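Local coordinates for protein shikimate 5-dehydrogenase (Mycobacterium fortuitum subsp. fortuitum DSM 46621, PDB 4XIJ) that probably reduces 3-dehydroshikimate to shikimate with NADPH, the fourth step of the chorismate pathway that leads to the aromatic amino acids, at residues A125-T137 / A190-P202. Residues are numbered along the deposited sequence; the frame is centred on the assembly and turned at random. Where two conformers were deposited one is given.
Sequences AGDSALVIGSGGT and AVASADAAVSTIP. With EDO (1,2-ethanediol), chain D.
The carbonyl O of I132 accepts two hydrogen bonds from T200: the backbone N at 2.9 Å, in the carbonyl plane, and OG1 at 2.7 Å. OG1 reaches it because it sits between the backbone N and the carbonyl carbon (chi1 70°). T137 OG1 lies against CB of T200 at 3.3 Å, with CG2 next to it. A water donating to T200 OG1 accepts from N of G135, tying T200 to the glycine turn. I201 lays CG2 against CA of G133 at 3.5 Å, and G133 has a positive phi (103°) that favours glycine.

Behind this turn, strands 128-132 and 196-199 run parallel, hydrogen-bonded from L130 N to A196 O, V198 N to L130 O and I132 N to V198 O. They are the central pair of a six-stranded parallel sheet ordered 3-2-1-4-5-6, a Rossmann fold; G133 and G135 fit its glycine-rich GxGxxA turn, consistent with NADP binding there. 1,2-Ethanediol, probably from the crystallisation liquor, accepts from N of G136.

L130 and I132 share one sheet face. L130 CG meets CB of A194 at 3.8 Å, and its methyls spread toward A190 and V191 of helix 187-193. I132 sets CB and CG1 against S199, while its CG2 meets CD1 of I201 at 3.9 Å. On the other face V131 and A129 pack on L145 of helix 138-147.

At the strands' N-terminal end, OD2 of D195 accepts hydrogen bonds from N of D127, 38° out of the carboxylate plane, and from N of S128 on the anti side, each at 3.0 Å. D195 N returns a 2.7 Å hydrogen bond to S128 O.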
loop_
_atom_site.group_PDB
_atom_site.type_symbol
_atom_site.label_atom_id
_atom_site.label_comp_id
_atom_site.label_asym_id
_atom_site.label_seq_id
_atom_site.Cartn_x
_atom_site.Cartn_y
_atom_site.Cartn_z
ATOM N N ALA A 125 8.900 7.827 10.068
ATOM C CA ALA A 125 8.873 9.011 9.220
ATOM C C ALA A 125 9.229 10.283 10.007
ATOM O O ALA A 125 8.973 11.401 9.533
ATOM C CB ALA A 125 7.477 9.156 8.576
ATOM N N GLY A 126 9.803 10.147 11.215
ATOM C CA GLY A 126 10.067 11.334 12.021
ATOM C C GLY A 126 8.817 12.072 12.443
ATOM O O GLY A 126 7.744 11.491 12.607
ATOM N N ASP A 127 8.963 13.385 12.575
ATOM C CA ASP A 127 7.880 14.242 13.080
ATOM C C ASP A 127 7.063 14.920 11.980
ATOM O O ASP A 127 5.887 15.140 12.145
ATOM C CB ASP A 127 8.427 15.337 13.983
ATOM C CG ASP A 127 9.030 14.806 15.263
ATOM O OD1 ASP A 127 8.877 13.597 15.616
ATOM O OD2 ASP A 127 9.700 15.645 15.911
ATOM N N SER A 128 7.707 15.252 10.870
ATOM C CA SER A 128 7.063 16.000 9.802
ATOM C C SER A 128 7.248 15.246 8.485
ATOM O O SER A 128 8.371 14.982 8.046
ATOM C CB SER A 128 7.635 17.421 9.679
ATOM O OG SER A 128 7.061 18.036 8.539
ATOM N N ALA A 129 6.148 14.854 7.873
ATOM C CA ALA A 129 6.200 14.035 6.643
ATOM C C ALA A 129 5.416 14.669 5.538
ATOM O O ALA A 129 4.395 15.308 5.803
ATOM C CB ALA A 129 5.639 12.603 6.905
ATOM N N LEU A 130 5.881 14.488 4.307
ATOM C CA LEU A 130 5.177 14.953 3.111
ATOM C C LEU A 130 4.552 13.763 2.395
ATOM O O LEU A 130 5.151 12.685 2.322
ATOM C CB LEU A 130 6.144 15.626 2.107
ATOM C CG LEU A 130 7.104 16.651 2.720
ATOM C CD1 LEU A 130 7.991 17.260 1.621
ATOM C CD2 LEU A 130 6.347 17.771 3.497
ATOM N N VAL A 131 3.376 13.970 1.820
ATOM C CA VAL A 131 2.818 13.064 0.813
ATOM C C VAL A 131 2.873 13.853 -0.482
ATOM O O VAL A 131 2.349 14.988 -0.582
ATOM C CB VAL A 131 1.392 12.642 1.149
ATOM C CG1 VAL A 131 0.798 11.819 0.022
ATOM C CG2 VAL A 131 1.393 11.870 2.445
ATOM N N ILE A 132 3.564 13.312 -1.485
ATOM C CA ILE A 132 3.619 13.999 -2.788
ATOM C C ILE A 132 2.520 13.399 -3.664
ATOM O O ILE A 132 2.569 12.204 -3.974
ATOM C CB ILE A 132 4.996 13.844 -3.508
ATOM C CG1 ILE A 132 6.217 13.985 -2.574
ATOM C CG2 ILE A 132 5.075 14.814 -4.692
ATOM C CD1 ILE A 132 6.260 15.270 -1.810
ATOM N N GLY A 133 1.567 14.216 -4.098
ATOM C CA GLY A 133 0.441 13.762 -4.898
ATOM C C GLY A 133 -0.839 13.638 -4.091
ATOM O O GLY A 133 -0.822 13.643 -2.832
ATOM N N SER A 134 -1.954 13.531 -4.804
ATOM C CA SER A 134 -3.281 13.494 -4.186
ATOM C C SER A 134 -4.165 12.428 -4.796
ATOM O O SER A 134 -5.383 12.488 -4.645
ATOM C CB SER A 134 -3.988 14.853 -4.296
ATOM O OG SER A 134 -4.136 15.237 -5.657
ATOM N N GLY A 135 -3.572 11.432 -5.456
ATOM C CA GLY A 135 -4.354 10.456 -6.193
ATOM C C GLY A 135 -4.801 9.290 -5.319
ATOM O O GLY A 135 -4.821 9.373 -4.083
ATOM N N GLY A 136 -5.223 8.208 -5.973
ATOM C CA GLY A 136 -5.912 7.120 -5.293
ATOM C C GLY A 136 -5.120 6.372 -4.227
ATOM O O GLY A 136 -5.722 5.697 -3.377
ATOM N N THR A 137 -3.786 6.475 -4.261
ATOM C CA THR A 137 -2.962 5.809 -3.254
ATOM C C THR A 137 -2.599 6.701 -2.099
ATOM O O THR A 137 -1.943 6.253 -1.120
ATOM C CB THR A 137 -1.615 5.253 -3.843
ATOM O OG1 THR A 137 -0.730 6.318 -4.217
ATOM C CG2 THR A 137 -1.873 4.318 -5.079
ATOM N N ALA A 190 8.487 23.616 3.280
ATOM C CA ALA A 190 7.967 22.286 3.628
ATOM C C ALA A 190 9.095 21.238 3.572
ATOM O O ALA A 190 9.186 20.354 4.435
ATOM C CB ALA A 190 6.853 21.900 2.709
ATOM N N VAL A 191 9.935 21.339 2.546
ATOM C CA VAL A 191 11.029 20.392 2.417
ATOM C C VAL A 191 12.061 20.614 3.527
ATOM O O VAL A 191 12.577 19.648 4.114
ATOM C CB VAL A 191 11.684 20.519 1.012
ATOM C CG1 VAL A 191 13.033 19.779 0.977
ATOM C CG2 VAL A 191 10.698 19.981 -0.048
ATOM N N ALA A 192 12.337 21.883 3.843
ATOM C CA ALA A 192 13.359 22.171 4.839
ATOM C C ALA A 192 13.030 21.591 6.210
ATOM O O ALA A 192 13.933 21.187 6.962
ATOM C CB ALA A 192 13.587 23.659 4.963
ATOM N N SER A 193 11.742 21.528 6.535
ATOM C CA SER A 193 11.369 21.016 7.854
ATOM C C SER A 193 10.883 19.568 7.801
ATOM O O SER A 193 10.521 19.004 8.837
ATOM C CB SER A 193 10.304 21.920 8.499
ATOM O OG SER A 193 9.114 21.923 7.747
ATOM N N ALA A 194 10.905 18.959 6.621
ATOM C CA ALA A 194 10.459 17.552 6.523
ATOM C C ALA A 194 11.498 16.539 6.984
ATOM O O ALA A 194 12.681 16.676 6.685
ATOM C CB ALA A 194 10.044 17.235 5.082
ATOM N N ASP A 195 11.024 15.485 7.640
ATOM C CA ASP A 195 11.878 14.313 7.970
ATOM C C ASP A 195 11.786 13.188 6.954
ATOM O O ASP A 195 12.726 12.431 6.776
ATOM C CB ASP A 195 11.503 13.817 9.358
ATOM C CG ASP A 195 11.676 14.918 10.392
ATOM O OD1 ASP A 195 12.794 15.487 10.484
ATOM O OD2 ASP A 195 10.703 15.260 11.079
ATOM N N ALA A 196 10.666 13.124 6.267
ATOM C CA ALA A 196 10.441 12.013 5.338
ATOM C C ALA A 196 9.394 12.419 4.336
ATOM O O ALA A 196 8.619 13.341 4.600
ATOM C CB ALA A 196 9.947 10.732 6.102
ATOM N N ALA A 197 9.343 11.702 3.221
ATOM C CA ALA A 197 8.248 11.877 2.241
ATOM C C ALA A 197 7.869 10.558 1.621
ATOM O O ALA A 197 8.729 9.672 1.495
ATOM C CB ALA A 197 8.611 12.875 1.109
ATOM N N VAL A 198 6.592 10.448 1.222
ATOM C CA VAL A 198 6.110 9.356 0.387
ATOM C C VAL A 198 5.677 9.988 -0.911
ATOM O O VAL A 198 4.759 10.793 -0.919
ATOM C CB VAL A 198 4.912 8.614 1.033
ATOM C CG1 VAL A 198 4.437 7.440 0.149
ATOM C CG2 VAL A 198 5.298 8.126 2.422
ATOM N N SER A 199 6.294 9.596 -2.009
ATOM C CA SER A 199 5.930 10.122 -3.312
ATOM C C SER A 199 5.046 9.146 -4.067
ATOM O O SER A 199 5.435 7.988 -4.313
ATOM C CB SER A 199 7.189 10.410 -4.137
ATOM O OG SER A 199 6.798 11.003 -5.359
ATOM N N THR A 200 3.825 9.566 -4.375
ATOM C CA THR A 200 2.823 8.695 -4.979
ATOM C C THR A 200 2.622 8.936 -6.473
ATOM O O THR A 200 1.784 8.267 -7.093
ATOM C CB THR A 200 1.442 8.863 -4.269
ATOM O OG1 THR A 200 0.887 10.151 -4.570
ATOM C CG2 THR A 200 1.577 8.684 -2.749
ATOM N N ILE A 201 3.386 9.866 -7.050
ATOM C CA ILE A 201 3.156 10.270 -8.442
ATOM C C ILE A 201 4.160 9.597 -9.396
ATOM O O ILE A 201 5.222 9.091 -8.982
ATOM C CB ILE A 201 3.237 11.812 -8.576
ATOM C CG1 ILE A 201 4.647 12.352 -8.270
ATOM C CG2 ILE A 201 2.171 12.505 -7.679
ATOM C CD1 ILE A 201 4.728 13.878 -8.511
ATOM N N PRO A 202 3.863 9.597 -10.693
ATOM C CA PRO A 202 4.777 8.927 -11.627
ATOM C C PRO A 202 6.161 9.590 -11.667
ATOM O O PRO A 202 6.313 10.806 -11.380
ATOM C CB PRO A 202 4.052 9.067 -12.993
ATOM C CG PRO A 202 2.593 9.126 -12.624
ATOM C CD PRO A 202 2.599 9.979 -11.350
HETATM C C1 EDO D . -2.966 7.339 -9.202
HETATM O O1 EDO D . -2.174 6.333 -8.553
HETATM C C2 EDO D . -4.459 7.011 -9.111
HETATM O O2 EDO D . -5.219 8.225 -9.047
HETATM O O HOH W 1 7.628 19.903 6.676
HETATM O O HOH W 2 -1.118 10.354 -6.340
#